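Local coordinates for protein major allergen Alt a 1 (Alternaria alternata, PDB 3V0R) that may bind host plant thaumatin-like proteins and inhibit their beta-glucanase activity, and forms a disulfide-linked beta-barrel homodimer, at residues R79-L84 with A96-N102. Sequence-based numbering, arbitrary orientation.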
loop_
_atom_site.group_PDB
_atom_site.type_symbol
_atom_site.label_atom_id
_atom_site.label_comp_id
_atom_site.label_asym_id
_atom_site.label_seq_id
_atom_site.Cartn_x
_atom_site.Cartn_y
_atom_site.Cartn_z
ATOM N N ARG A 79 17.934 14.497 -18.117
ATOM C CA ARG A 79 19.259 14.480 -17.502
ATOM C C ARG A 79 19.328 13.446 -16.375
ATOM O O ARG A 79 20.294 13.424 -15.608
ATOM C CB ARG A 79 19.560 15.872 -16.977
ATOM C CG ARG A 79 18.657 16.265 -15.816
ATOM C CD ARG A 79 18.679 17.759 -15.497
ATOM N NE ARG A 79 17.952 18.492 -16.498
ATOM C CZ ARG A 79 17.658 19.798 -16.451
ATOM N NH1 ARG A 79 18.039 20.579 -15.444
ATOM N NH2 ARG A 79 16.970 20.354 -17.462
ATOM N N SER A 80 18.301 12.594 -16.263
ATOM C CA SER A 80 18.155 11.671 -15.145
ATOM C C SER A 80 18.348 12.377 -13.837
ATOM O O SER A 80 19.009 11.859 -12.934
ATOM C CB SER A 80 19.154 10.512 -15.276
ATOM O OG SER A 80 18.805 9.735 -16.412
ATOM N N GLY A 81 17.740 13.543 -13.683
ATOM C CA GLY A 81 17.956 14.329 -12.517
ATOM C C GLY A 81 16.830 14.248 -11.524
ATOM O O GLY A 81 15.686 14.426 -11.878
ATOM N N LEU A 82 17.159 13.915 -10.315
ATOM C CA LEU A 82 16.222 13.823 -9.223
ATOM C C LEU A 82 16.268 15.057 -8.334
ATOM O O LEU A 82 17.345 15.533 -8.016
ATOM C CB LEU A 82 16.613 12.632 -8.336
ATOM C CG LEU A 82 15.836 12.437 -7.041
ATOM C CD1 LEU A 82 14.401 12.019 -7.271
ATOM C CD2 LEU A 82 16.475 11.403 -6.112
ATOM N N LEU A 83 15.107 15.505 -7.887
ATOM C CA LEU A 83 14.970 16.554 -6.887
ATOM C C LEU A 83 14.038 16.042 -5.785
ATOM O O LEU A 83 13.007 15.479 -6.053
ATOM C CB LEU A 83 14.329 17.774 -7.552
ATOM C CG LEU A 83 13.893 18.923 -6.681
ATOM C CD1 LEU A 83 15.048 19.528 -5.954
ATOM C CD2 LEU A 83 13.163 20.048 -7.483
ATOM N N LEU A 84 14.489 16.153 -4.545
ATOM C CA LEU A 84 13.686 15.808 -3.357
ATOM C C LEU A 84 13.363 17.055 -2.576
ATOM O O LEU A 84 14.158 17.980 -2.550
ATOM C CB LEU A 84 14.472 14.854 -2.462
ATOM C CG LEU A 84 14.878 13.503 -3.018
ATOM C CD1 LEU A 84 15.856 12.773 -2.068
ATOM C CD2 LEU A 84 13.592 12.653 -3.204
ATOM N N ALA A 96 17.186 18.628 -2.313
ATOM C CA ALA A 96 18.381 17.909 -2.605
ATOM C C ALA A 96 18.334 17.417 -4.036
ATOM O O ALA A 96 17.239 17.079 -4.524
ATOM C CB ALA A 96 18.591 16.677 -1.678
ATOM N N THR A 97 19.497 17.294 -4.670
ATOM C CA THR A 97 19.501 16.828 -6.045
ATOM C C THR A 97 20.539 15.792 -6.304
ATOM O O THR A 97 21.547 15.715 -5.633
ATOM C CB THR A 97 19.699 17.993 -7.097
ATOM O OG1 THR A 97 21.022 18.550 -6.978
ATOM C CG2 THR A 97 18.611 19.097 -6.992
ATOM N N ALA A 98 20.307 15.021 -7.384
ATOM C CA ALA A 98 21.294 14.084 -7.894
ATOM C C ALA A 98 21.017 13.660 -9.301
ATOM O O ALA A 98 19.937 13.884 -9.815
ATOM C CB ALA A 98 21.322 12.813 -6.987
ATOM N N THR A 99 21.979 13.017 -9.920
ATOM C CA THR A 99 21.821 12.295 -11.156
ATOM C C THR A 99 21.700 10.826 -10.769
ATOM O O THR A 99 22.490 10.338 -9.935
ATOM C CB THR A 99 23.054 12.471 -12.113
ATOM O OG1 THR A 99 23.163 13.850 -12.536
ATOM C CG2 THR A 99 22.874 11.617 -13.358
ATOM N N LEU A 100 20.755 10.113 -11.379
ATOM C CA LEU A 100 20.598 8.656 -11.092
ATOM C C LEU A 100 20.947 7.914 -12.385
ATOM O O LEU A 100 20.124 7.736 -13.247
ATOM C CB LEU A 100 19.177 8.367 -10.667
ATOM C CG LEU A 100 18.560 9.180 -9.571
ATOM C CD1 LEU A 100 17.223 8.620 -9.139
ATOM C CD2 LEU A 100 19.471 9.258 -8.316
ATOM N N PRO A 101 22.204 7.489 -12.538
ATOM C CA PRO A 101 22.610 6.868 -13.799
ATOM C C PRO A 101 21.859 5.566 -13.969
ATOM O O PRO A 101 21.682 4.781 -12.998
ATOM C CB PRO A 101 24.084 6.559 -13.594
ATOM C CG PRO A 101 24.510 7.277 -12.366
ATOM C CD PRO A 101 23.312 7.573 -11.568
ATOM N N ASN A 102 21.409 5.348 -15.191
ATOM C CA ASN A 102 20.668 4.137 -15.463
ATOM C C ASN A 102 20.826 3.634 -16.897
ATOM O O ASN A 102 21.317 4.373 -17.767
ATOM C CB ASN A 102 19.220 4.406 -15.109
ATOM C CG ASN A 102 18.586 5.451 -15.996
ATOM O OD1 ASN A 102 18.091 5.123 -17.047
ATOM N ND2 ASN A 102 18.689 6.717 -15.624
HETATM O O HOH W 1 22.765 14.556 -15.213
#
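The side-chain amide of Asn102 meets Ser80 through ND2. Asn102 ND2 gives a weak, bent hydrogen bond to Ser80 OG at 3.1 Å, with an N-H...O angle of 134°. Asn102 ND2 also makes a much straighter bond to Leu100 O, 3.0 Å away, and the carbonyl oxygen lies in the amide plane. With CG set between its own backbone N and carbonyl carbon (chi1 65°), the Asn102 amide folds back to meet both acceptors.

The two strands pair antiparallel, 81-84 against 96-99. Leu82 and Ala98 bond in both directions, with Leu82 N to Ala98 O the shorter at 2.8 Å. Leu84 and Ala96 form a second such pair. Beyond the ladder, Leu100 N reaches Ser80 O at 2.9 Å. Ser80 and Gly81 both face Asp76 in a G1 beta bulge, where strand 81-87 starts.

Leu82, Leu84, Ala96 and Ala98 point to one face, toward Phe36, Ile38, Phe73 and Ile124. Leu100 CD1 joins this layer 4.1 Å from Leu82 CB. On the other face, Leu83 CD1 meets Thr97 CG2 at 3.7 Å. A water there links Thr99 OG1 to Arg79 O.

The hairpin thus has an apolar face turned into the barrel and a more polar, largely exposed one. At the open end the link is looser: Asn102 is fixed mainly by Leu100 O of its own segment and adds a weak bond to Ser80, while the water joins Arg79 to Thr99.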